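Local coordinates for protein giardin subunit alpha-1 (Giardia intestinalis, PDB 4EVF) that binds calcium ions and phosphatidylserine-containing membranes as an annexin, and is involved in attachment of the parasite to the intestinal mucosa and in cytoskeletal reorganisation, at residues V130-K133 with C137-M140; K18-I23 with D281-P286. All blocks are in the same frame, centred on the assembly; numbering follows the deposited sequence.

How the contacts relate
The two contacts lie on opposite sides of the chain's centre in this all-helical protein, which has no strands, with centres 39 Å apart and nearest atoms about 23 Å apart. They share no helix. Contact 1 is local: it joins the loop after helix 122-130 to the start of helix 135-145, all inside the second predicted annexin repeat. Contact 2 spans more than 250 residues and brings the first and fourth predicted repeats together at the beginnings of helices 20-28 and 284-292. Along the chain, contact 1 is nested within the long loop that contact 2 closes. One contact thus shapes a turn within a repeat, while the other ties the first repeat to the last.

Contact 1 (V130-K133 with C137-M140); sequences VGRK and CLLM
The amide joining G131 to R132 meets helix 135-145 through its oxygen, with G131 O 3.1 Å from CB of C137; that carbon stands well off the amide plane. The other flat group, the guanidinium of R132, turns away from residues 137-140, and its NH2 forms a salt bridge with E141, one residue beyond them.

C137 makes most of the contact from the helix side. Its backbone directs CB toward V130 and the G131 carbonyl, and chi1 (-41°) places SG beside the backbone N, near V130. There, CG1 of V130 packs 3.5 Å from CB of C137 and 3.6 Å from its SG. A chi1 of 161° in V130 swings CG1 opposite its backbone N and in toward the cysteine. Cysteine suits this buried place because it is small enough to fit under the chain yet largely apolar; valine adds a compact branched surface, which also touches F95 of helix 92-100.

A second, looser contact is made by the partly exposed L138, whose CD2 reaches CB of R132 at 3.8 Å. The two side chains cross at about a right angle. Because the far end of R132 leads away to E141, the leucine meets the base of the arginine rather than its charge. This division of labour suits arginine: its aliphatic root touches one methyl of L138 and its head serves E141. L138 also packs on I175 of helix 171-180.

No hydrogen bond links the segments, so van der Waals packing is what joins them directly. G131 is the first residue to leave helical geometry, and its positive phi (75°) is readily tolerated by a residue without a side chain. Such a glycine ends helix 122-130 and opens a short connection to helix 135-145, which packs back on the turn, within the second predicted repeat of the all-helical annexin fold.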
# COMPACT_ATOMS: atom_id res chain seq x y z
N VAL A 130 11.59 -15.65 -4.02
CA VAL A 130 10.19 -16.08 -4.11
C VAL A 130 9.97 -17.31 -5.00
O VAL A 130 9.10 -18.13 -4.73
CB VAL A 130 9.29 -14.90 -4.56
CG1 VAL A 130 7.98 -15.41 -5.09
CG2 VAL A 130 9.08 -13.92 -3.40
N GLY A 131 10.75 -17.44 -6.07
CA GLY A 131 10.61 -18.59 -6.96
C GLY A 131 9.38 -18.51 -7.86
O GLY A 131 8.71 -17.47 -7.90
N ARG A 132 9.08 -19.58 -8.58
CA ARG A 132 7.95 -19.59 -9.51
C ARG A 132 7.13 -20.87 -9.42
O ARG A 132 6.56 -21.33 -10.40
CB ARG A 132 8.44 -19.36 -10.95
CG ARG A 132 9.17 -18.04 -11.13
CD ARG A 132 9.86 -17.92 -12.49
NE ARG A 132 10.38 -16.57 -12.72
CZ ARG A 132 11.64 -16.20 -12.46
NH1 ARG A 132 12.49 -17.08 -11.96
NH2 ARG A 132 12.04 -14.96 -12.70
N LYS A 133 7.08 -21.44 -8.22
CA LYS A 133 6.40 -22.72 -8.01
C LYS A 133 4.94 -22.58 -7.55
O LYS A 133 4.25 -23.58 -7.35
CB LYS A 133 7.18 -23.57 -6.99
CG LYS A 133 8.55 -24.04 -7.46
CD LYS A 133 8.44 -25.21 -8.44
CE LYS A 133 9.38 -25.00 -9.62
NZ LYS A 133 10.80 -24.89 -9.19
N CYS A 137 3.38 -16.24 -6.86
CA CYS A 137 4.69 -15.79 -7.35
C CYS A 137 4.57 -15.29 -8.78
O CYS A 137 5.10 -14.23 -9.12
CB CYS A 137 5.71 -16.92 -7.31
SG CYS A 137 5.62 -17.96 -5.83
N LEU A 138 3.89 -16.08 -9.61
CA LEU A 138 3.77 -15.77 -11.03
C LEU A 138 2.98 -14.48 -11.25
O LEU A 138 3.33 -13.66 -12.12
CB LEU A 138 3.11 -16.93 -11.78
CG LEU A 138 3.86 -18.28 -11.81
CD1 LEU A 138 3.03 -19.32 -12.51
CD2 LEU A 138 5.21 -18.12 -12.50
N LEU A 139 1.91 -14.29 -10.48
CA LEU A 139 1.15 -13.05 -10.56
C LEU A 139 1.97 -11.85 -10.11
O LEU A 139 1.90 -10.79 -10.74
CB LEU A 139 -0.17 -13.13 -9.77
CG LEU A 139 -1.08 -11.89 -9.81
CD1 LEU A 139 -1.49 -11.50 -11.23
CD2 LEU A 139 -2.33 -12.14 -8.96
N MET A 140 2.75 -12.01 -9.04
CA MET A 140 3.56 -10.88 -8.55
C MET A 140 4.64 -10.48 -9.55
O MET A 140 4.92 -9.28 -9.74
CB MET A 140 4.17 -11.16 -7.17
CG MET A 140 3.15 -10.99 -6.04
SD MET A 140 3.93 -11.02 -4.41
CE MET A 140 2.47 -11.15 -3.35

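Contact 2 (K18-I23 with D281-P286); sequences KDEVQI and DKRMAP
Two helix beginnings approach each other, E20 lying across from R283 and V21 from P286, the latter pair with CA atoms 6.6 Å apart. Each start carries an aspartate that can accept backbone N-H groups: D19 OD1 takes a weak capping bond from Q22 N, while D281 OD1 receives M284 N at 2.9 Å. Behind D19, K18 adopts positive phi as the C-prime residue of the Schellman motif ending helix 4-16.

E20 and R283 make a side-on salt bridge with carboxylate and guanidinium planes only 7° apart. R283 NE donates to E20 OE1 at 3.0 Å along a fairly straight 160° path, and NH2 reaches E20 OE2 at 2.6 Å. OE2 also accepts from NE, and both oxygens use syn lone pairs. Long, oppositely charged side chains suit the 8.5 Å between the CA atoms of E20 and R283, and this double grip should fix the arginine head's rotation. One residue further along helix 20-28, V21 offers a compact methyl, CG2, to P286 CB at 3.9 Å; proline is easily accommodated in a first helical turn.

The salt bridge joins the first turn of helix 20-28 to the turn leading into helix 284-292, beside helix 62-70, where E63 touches E20, and R283 NH1 bonds to G60 O in the preceding loop.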
# COMPACT_ATOMS: atom_id res chain seq x y z
N LYS A 18 7.93 17.74 21.11
CA LYS A 18 7.83 16.28 21.11
C LYS A 18 6.36 15.85 21.00
O LYS A 18 5.96 14.81 21.51
CB LYS A 18 8.47 15.70 22.36
CG LYS A 18 9.94 16.04 22.51
CD LYS A 18 10.51 15.49 23.81
CE LYS A 18 12.00 15.19 23.69
NZ LYS A 18 12.79 16.36 23.21
N ASP A 19 5.57 16.69 20.34
CA ASP A 19 4.15 16.47 20.14
C ASP A 19 3.92 15.56 18.92
O ASP A 19 3.90 16.02 17.79
CB ASP A 19 3.48 17.83 19.93
CG ASP A 19 1.96 17.77 19.96
OD1 ASP A 19 1.39 16.65 19.93
OD2 ASP A 19 1.34 18.86 20.00
N GLU A 20 3.73 14.26 19.17
CA GLU A 20 3.57 13.28 18.09
C GLU A 20 2.32 13.48 17.24
O GLU A 20 2.37 13.44 16.01
CB GLU A 20 3.60 11.86 18.64
CG GLU A 20 4.97 11.39 19.05
CD GLU A 20 4.96 9.95 19.54
OE1 GLU A 20 3.95 9.52 20.13
OE2 GLU A 20 5.97 9.26 19.32
N VAL A 21 1.19 13.68 17.91
CA VAL A 21 -0.05 13.89 17.17
C VAL A 21 0.04 15.15 16.31
O VAL A 21 -0.49 15.19 15.20
CB VAL A 21 -1.28 13.93 18.09
CG1 VAL A 21 -2.53 14.22 17.29
CG2 VAL A 21 -1.44 12.61 18.83
N GLN A 22 0.72 16.17 16.82
CA GLN A 22 0.88 17.41 16.06
C GLN A 22 1.74 17.21 14.81
O GLN A 22 1.46 17.79 13.75
CB GLN A 22 1.44 18.53 16.94
CG GLN A 22 1.63 19.86 16.22
CD GLN A 22 0.34 20.40 15.61
OE1 GLN A 22 -0.75 19.88 15.87
NE2 GLN A 22 0.46 21.44 14.80
N ILE A 23 2.79 16.41 14.91
CA ILE A 23 3.58 16.09 13.73
C ILE A 23 2.73 15.30 12.74
O ILE A 23 2.74 15.57 11.54
CB ILE A 23 4.86 15.31 14.09
CG1 ILE A 23 5.76 16.16 14.99
CG2 ILE A 23 5.58 14.83 12.83
CD1 ILE A 23 6.83 15.36 15.69
N ASP A 281 -2.76 0.79 20.35
CA ASP A 281 -2.54 1.34 21.69
C ASP A 281 -2.68 2.85 21.78
O ASP A 281 -2.91 3.54 20.78
CB ASP A 281 -1.20 0.87 22.30
CG ASP A 281 0.02 1.57 21.70
OD1 ASP A 281 -0.09 2.74 21.26
OD2 ASP A 281 1.10 0.95 21.67
N LYS A 282 -2.54 3.35 23.01
CA LYS A 282 -2.81 4.75 23.35
C LYS A 282 -1.98 5.74 22.53
O LYS A 282 -2.45 6.83 22.22
CB LYS A 282 -2.53 4.97 24.84
CG LYS A 282 -3.57 5.84 25.51
CD LYS A 282 -3.44 5.79 27.02
CE LYS A 282 -2.20 6.51 27.50
NZ LYS A 282 -2.12 6.45 28.99
N ARG A 283 -0.74 5.36 22.24
CA ARG A 283 0.19 6.20 21.47
C ARG A 283 -0.08 6.13 19.96
O ARG A 283 -0.31 7.15 19.31
CB ARG A 283 1.64 5.79 21.78
CG ARG A 283 2.71 6.64 21.12
CD ARG A 283 4.09 6.06 21.36
NE ARG A 283 5.16 6.82 20.72
CZ ARG A 283 6.39 6.35 20.53
NH1 ARG A 283 6.69 5.12 20.91
NH2 ARG A 283 7.31 7.10 19.94
N MET A 284 -0.08 4.92 19.41
CA MET A 284 -0.21 4.72 17.97
C MET A 284 -1.56 5.15 17.41
O MET A 284 -1.63 5.74 16.33
CB MET A 284 0.03 3.26 17.61
CG MET A 284 -0.25 2.93 16.15
SD MET A 284 0.92 3.74 15.01
CE MET A 284 2.43 2.87 15.43
N ALA A 285 -2.63 4.82 18.13
CA ALA A 285 -3.97 5.05 17.59
C ALA A 285 -4.29 6.50 17.19
O ALA A 285 -4.80 6.74 16.10
CB ALA A 285 -5.04 4.51 18.54
N PRO A 286 -4.01 7.47 18.08
CA PRO A 286 -4.32 8.85 17.69
C PRO A 286 -3.51 9.27 16.47
O PRO A 286 -3.98 10.05 15.64
CB PRO A 286 -3.93 9.67 18.93
CG PRO A 286 -3.09 8.77 19.77
CD PRO A 286 -3.56 7.38 19.48